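Local atomic coordinates of spherulin 3A (Physarum polycephalum, PDB entry 1HDF), a protein that serves as a structural protein of the beta/gamma-crystallin family, a single domain of two Greek-key motifs that binds two calcium ions. Residues A[21-26]-A[49-54]; A[45-50]-A[89-94]. All coordinates share one frame; numbering follows the deposited sequence.

Contact 1. Residues A[21-26]-A[49-54]; sequences VNFQGD and SVKVGP
Ser49 OG is gripped twice: it accepts a weak bond from the 21-26 loop, Phe23 N to Ser49 OG at 3.0 Å with an N-H...O angle of 129°, and it is hydrogen-bonded to the carbonyl oxygen of His20, just ahead of that loop. The hydroxyl reaches both because Ser49 OG stands between its own backbone N and carbonyl carbon (chi1 64°), which aims it at the loop. The same side chain also braces the aromatic ring: Phe23 CD1 lies 3.5 Å from Ser49 OG, in an oblique approach. Two residues further along the strand, Lys51 runs out extended beyond CG and crosses the Phe23 side chain at about a right angle. Its CE sits over the middle of one ring face, 3.9 Å from the Phe23 centroid and only 10° off the normal, a well-centred CH-pi contact. Lys51 NZ follows at 4.8 Å from that centroid, giving a cation-pi interaction, while NZ is also hydrogen-bonded to Asn9 OD1 in the N-terminal arm. Were Phe23 replaced by alanine, Lys51 CE would probably lose the ring it lies over and NZ its cation-pi partner, leaving its bond to Asn9. The loop is compact here, with Gln24 N bonded to Val21 O at 3.3 Å and positive phi at both Asn22 and Phe23. It connects strands 15-18 and 27-30 of the first Greek key and folds back over strand 49-52, which lies between strands 15-18 and 77-79; Phe23 also touches Gln78 and Thr80.

Contact 2. Residues A[45-50]-A[89-94]; sequences DVVSSV and DAISSM. With CA (calcium ion), chain D; CA (calcium ion), chain C.
Two calcium ions stitch the segments together reciprocally, each taking an aspartate from one segment and a carbonyl and a serine hydroxyl from the other. Asp89 OD1 binds the chain C ion at 2.3 Å, beside Val46 O and Ser48 OG. Asp45 OD1 binds the chain D ion at 2.5 Å, beside Ala90 O and Ser92 OG. Lys19 O completes the protein ligands of the first ion and Lys62 O those of the second, with waters filling further positions. Each aspartate uses one oxygen on its metal: Asp45 OD2 stays 3.5 Å from the chain D calcium and accepts a bond from the water 1 ligand. Both carboxylates swing the same way, CG anti to the carbonyl carbon (chi1 near -60° in each), consistent with two matching sites, one on each Greek-key motif. Asn88 ND2 and Asn44 ND2 hydrogen-bond to Ser48 OG and Ser92 OG respectively, second-shell bonds that help position these ligands. Between the ions the backbones are paired by Asp45 N to Ile91 O (3.2 Å, 162°). The matching bond runs from Asp89 N to Val47 O (3.0 Å, 150°). Water 2 adds a bridge, donating to Val47 O and accepting from Ala90 N. Below this polar layer Val47 CG1 meets Ile91 CD1 at 4.3 Å, and both side chains pack on Leu82. The paired loops lead into strands 49-52 and 93-98, which belong to different sheets; the double calcium site thus spans one end of the beta-sandwich, related motifs facing each other.

Strand 49-52 ties the two contacts together: Ser49 and Val50 lie in segments of both, though they touch the partner segment only in contact 1, and Val21 N packs against Ser48 CB at 3.6 Å, with the contact centres 11 Å apart. Contact 2 is the buried one, joining the two Greek keys and the two sheets through metal coordination, backbone bonds and an apolar layer beneath. Contact 1 is partly buried and stays within the first Greek key, where a loop rests on a strand through one weak hydrogen bond and a lysine laid over an aromatic ring. Serine roles differ accordingly: Ser48 ligates calcium, whereas Ser49 binds loop backbone. Both serines face Tyr18, forming a classic beta bulge at the junction.

Contact 1. Residues A[21-26]-A[49-54]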
loop_
_atom_site.group_PDB
_atom_site.type_symbol
_atom_site.label_atom_id
_atom_site.label_comp_id
_atom_site.label_asym_id
_atom_site.label_seq_id
_atom_site.Cartn_x
_atom_site.Cartn_y
_atom_site.Cartn_z
ATOM N N VAL A 21 23.883 15.231 -13.074
ATOM C CA VAL A 21 24.569 13.975 -13.315
ATOM C C VAL A 21 25.586 13.745 -12.202
ATOM O O VAL A 21 25.838 14.630 -11.383
ATOM C CB VAL A 21 25.285 13.986 -14.675
ATOM C CG1 VAL A 21 24.266 14.028 -15.791
ATOM C CG2 VAL A 21 26.206 15.184 -14.756
ATOM N N ASN A 22 26.151 12.544 -12.168
ATOM C CA ASN A 22 27.142 12.179 -11.169
ATOM C C ASN A 22 26.653 12.349 -9.737
ATOM O O ASN A 22 27.440 12.610 -8.828
ATOM C CB ASN A 22 28.430 12.975 -11.393
ATOM C CG ASN A 22 28.908 12.898 -12.834
ATOM O OD1 ASN A 22 28.942 11.815 -13.438
ATOM N ND2 ASN A 22 29.272 14.048 -13.396
ATOM N N PHE A 23 25.346 12.210 -9.545
ATOM C CA PHE A 23 24.740 12.284 -8.219
ATOM C C PHE A 23 24.922 13.617 -7.504
ATOM O O PHE A 23 25.101 13.656 -6.288
ATOM C CB PHE A 23 25.309 11.149 -7.359
ATOM C CG PHE A 23 25.619 9.895 -8.145
ATOM C CD1 PHE A 23 24.627 9.251 -8.885
ATOM C CD2 PHE A 23 26.910 9.382 -8.179
ATOM C CE1 PHE A 23 24.918 8.119 -9.651
ATOM C CE2 PHE A 23 27.212 8.248 -8.945
ATOM C CZ PHE A 23 26.212 7.619 -9.682
ATOM N N GLN A 24 24.858 14.706 -8.260
ATOM C CA GLN A 24 25.017 16.048 -7.705
ATOM C C GLN A 24 23.712 16.846 -7.767
ATOM O O GLN A 24 22.768 16.455 -8.449
ATOM C CB GLN A 24 26.090 16.807 -8.487
ATOM C CG GLN A 24 27.446 16.136 -8.509
ATOM C CD GLN A 24 28.154 16.230 -7.172
ATOM O OE1 GLN A 24 28.376 17.324 -6.653
ATOM N NE2 GLN A 24 28.514 15.087 -6.607
ATOM N N GLY A 25 23.681 17.974 -7.062
ATOM C CA GLY A 25 22.506 18.826 -7.060
ATOM C C GLY A 25 21.418 18.345 -6.124
ATOM O O GLY A 25 21.630 17.418 -5.345
ATOM N N ASP A 26 20.251 18.976 -6.200
ATOM C CA ASP A 26 19.125 18.599 -5.356
ATOM C C ASP A 26 18.871 17.108 -5.491
ATOM O O ASP A 26 19.016 16.538 -6.575
ATOM C CB ASP A 26 17.884 19.405 -5.741
ATOM C CG ASP A 26 18.056 20.895 -5.468
ATOM O OD1 ASP A 26 18.655 21.238 -4.421
ATOM O OD2 ASP A 26 17.595 21.723 -6.287
ATOM N N SER A 49 20.600 11.630 -12.642
ATOM C CA SER A 49 21.336 10.453 -12.166
ATOM C C SER A 49 20.502 9.691 -11.130
ATOM O O SER A 49 19.656 10.273 -10.449
ATOM C CB SER A 49 22.694 10.851 -11.568
ATOM O OG SER A 49 22.548 11.662 -10.419
ATOM N N VAL A 50 20.746 8.387 -11.007
ATOM C CA VAL A 50 19.973 7.557 -10.085
ATOM C C VAL A 50 20.773 6.469 -9.361
ATOM O O VAL A 50 21.784 5.989 -9.859
ATOM C CB VAL A 50 18.810 6.853 -10.841
ATOM C CG1 VAL A 50 17.924 6.082 -9.864
ATOM C CG2 VAL A 50 18.004 7.873 -11.620
ATOM N N LYS A 51 20.290 6.083 -8.182
ATOM C CA LYS A 51 20.891 5.026 -7.385
ATOM C C LYS A 51 19.759 4.148 -6.859
ATOM O O LYS A 51 18.802 4.649 -6.267
ATOM C CB LYS A 51 21.671 5.602 -6.205
ATOM C CG LYS A 51 23.007 6.219 -6.555
ATOM C CD LYS A 51 23.701 6.688 -5.292
ATOM C CE LYS A 51 25.168 7.037 -5.541
ATOM N NZ LYS A 51 25.837 7.515 -4.287
ATOM N N VAL A 52 19.864 2.842 -7.073
ATOM C CA VAL A 52 18.837 1.913 -6.607
ATOM C C VAL A 52 19.426 0.988 -5.544
ATOM O O VAL A 52 20.502 0.399 -5.731
ATOM C CB VAL A 52 18.260 1.065 -7.773
ATOM C CG1 VAL A 52 17.015 0.316 -7.300
ATOM C CG2 VAL A 52 17.908 1.960 -8.958
ATOM N N GLY A 53 18.712 0.861 -4.427
ATOM C CA GLY A 53 19.188 0.035 -3.334
ATOM C C GLY A 53 19.158 -1.460 -3.582
ATOM O O GLY A 53 18.653 -1.915 -4.610
ATOM N N PRO A 54 19.707 -2.254 -2.648
ATOM C CA PRO A 54 19.726 -3.715 -2.789
ATOM C C PRO A 54 18.312 -4.290 -2.817
ATOM O O PRO A 54 17.365 -3.645 -2.349
ATOM C CB PRO A 54 20.528 -4.177 -1.566
ATOM C CG PRO A 54 20.261 -3.097 -0.551
ATOM C CD PRO A 54 20.363 -1.839 -1.393
#

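Contact 2. Residues A[45-50]-A[89-94]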
loop_
_atom_site.group_PDB
_atom_site.type_symbol
_atom_site.label_atom_id
_atom_site.label_comp_id
_atom_site.label_asym_id
_atom_site.label_seq_id
_atom_site.Cartn_x
_atom_site.Cartn_y
_atom_site.Cartn_z
ATOM N N ASP A 45 10.699 16.155 -14.580
ATOM C CA ASP A 45 11.629 16.436 -15.659
ATOM C C ASP A 45 12.980 17.061 -15.319
ATOM O O ASP A 45 13.508 17.824 -16.124
ATOM C CB ASP A 45 10.932 17.304 -16.714
ATOM C CG ASP A 45 9.785 16.579 -17.401
ATOM O OD1 ASP A 45 9.736 15.334 -17.312
ATOM O OD2 ASP A 45 8.945 17.247 -18.043
ATOM N N VAL A 46 13.550 16.749 -14.155
ATOM C CA VAL A 46 14.865 17.306 -13.812
ATOM C C VAL A 46 15.906 16.266 -13.403
ATOM O O VAL A 46 17.085 16.586 -13.288
ATOM C CB VAL A 46 14.784 18.353 -12.665
ATOM C CG1 VAL A 46 13.738 19.424 -13.008
ATOM C CG2 VAL A 46 14.485 17.665 -11.339
ATOM N N VAL A 47 15.473 15.027 -13.192
ATOM C CA VAL A 47 16.377 13.958 -12.772
ATOM C C VAL A 47 17.442 13.621 -13.820
ATOM O O VAL A 47 17.135 13.432 -14.993
ATOM C CB VAL A 47 15.579 12.678 -12.406
ATOM C CG1 VAL A 47 16.523 11.559 -11.990
ATOM C CG2 VAL A 47 14.615 12.987 -11.274
ATOM N N SER A 48 18.694 13.538 -13.384
ATOM C CA SER A 48 19.789 13.241 -14.293
ATOM C C SER A 48 20.622 12.018 -13.919
ATOM O O SER A 48 21.284 11.449 -14.780
ATOM C CB SER A 48 20.685 14.470 -14.423
ATOM O OG SER A 48 19.941 15.546 -14.975
ATOM N N SER A 49 20.600 11.630 -12.642
ATOM C CA SER A 49 21.336 10.453 -12.166
ATOM C C SER A 49 20.502 9.691 -11.130
ATOM O O SER A 49 19.656 10.273 -10.449
ATOM C CB SER A 49 22.694 10.851 -11.568
ATOM O OG SER A 49 22.548 11.662 -10.419
ATOM N N VAL A 50 20.746 8.387 -11.007
ATOM C CA VAL A 50 19.973 7.557 -10.085
ATOM C C VAL A 50 20.773 6.469 -9.361
ATOM O O VAL A 50 21.784 5.989 -9.859
ATOM C CB VAL A 50 18.810 6.853 -10.841
ATOM C CG1 VAL A 50 17.924 6.082 -9.864
ATOM C CG2 VAL A 50 18.004 7.873 -11.620
ATOM N N ASP A 89 16.281 14.528 -17.691
ATOM C CA ASP A 89 15.259 15.562 -17.487
ATOM C C ASP A 89 13.931 15.208 -18.150
ATOM O O ASP A 89 13.375 16.020 -18.888
ATOM C CB ASP A 89 15.732 16.912 -18.047
ATOM C CG ASP A 89 17.022 17.387 -17.414
ATOM O OD1 ASP A 89 17.245 17.100 -16.219
ATOM O OD2 ASP A 89 17.806 18.063 -18.113
ATOM N N ALA A 90 13.411 14.014 -17.889
ATOM C CA ALA A 90 12.155 13.619 -18.521
ATOM C C ALA A 90 11.286 12.660 -17.725
ATOM O O ALA A 90 10.141 12.407 -18.106
ATOM C CB ALA A 90 12.441 13.026 -19.892
ATOM N N ILE A 91 11.816 12.122 -16.631
ATOM C CA ILE A 91 11.054 11.179 -15.820
ATOM C C ILE A 91 9.896 11.887 -15.138
ATOM O O ILE A 91 10.064 12.969 -14.570
ATOM C CB ILE A 91 11.954 10.508 -14.763
ATOM C CG1 ILE A 91 13.064 9.720 -15.470
ATOM C CG2 ILE A 91 11.129 9.570 -13.887
ATOM C CD1 ILE A 91 14.077 9.116 -14.534
ATOM N N SER A 92 8.716 11.280 -15.201
ATOM C CA SER A 92 7.536 11.886 -14.602
ATOM C C SER A 92 6.752 10.959 -13.681
ATOM O O SER A 92 5.728 11.353 -13.130
ATOM C CB SER A 92 6.627 12.429 -15.702
ATOM O OG SER A 92 7.313 13.385 -16.501
ATOM N N SER A 93 7.229 9.727 -13.527
ATOM C CA SER A 93 6.602 8.750 -12.637
ATOM C C SER A 93 7.599 7.615 -12.414
ATOM O O SER A 93 8.544 7.447 -13.182
ATOM C CB SER A 93 5.276 8.214 -13.214
ATOM O OG SER A 93 5.447 7.507 -14.426
HETATM N N MSE A 94 7.395 6.840 -11.359
HETATM C CA MSE A 94 8.317 5.766 -11.068
HETATM C C MSE A 94 7.713 4.748 -10.115
HETATM O O MSE A 94 6.905 5.096 -9.260
HETATM C CB MSE A 94 9.604 6.359 -10.474
HETATM C CG MSE A 94 10.641 5.342 -10.024
HETATM SE SE MSE A 94 12.340 6.146 -9.512
HETATM C CE MSE A 94 11.865 6.729 -7.741
HETATM CA CA CA D . 8.223 13.843 -18.642
HETATM CA CA CA C . 18.746 17.439 -14.510
HETATM O O HOH W 1 6.577 15.900 -18.685
HETATM O O HOH W 2 14.876 12.244 -16.009
HETATM O O HOH W 3 20.516 18.586 -16.087
HETATM O O HOH W 4 17.728 19.701 -14.333
HETATM O O HOH W 5 5.883 13.881 -20.059
HETATM O O HOH W 6 9.225 14.458 -21.160
#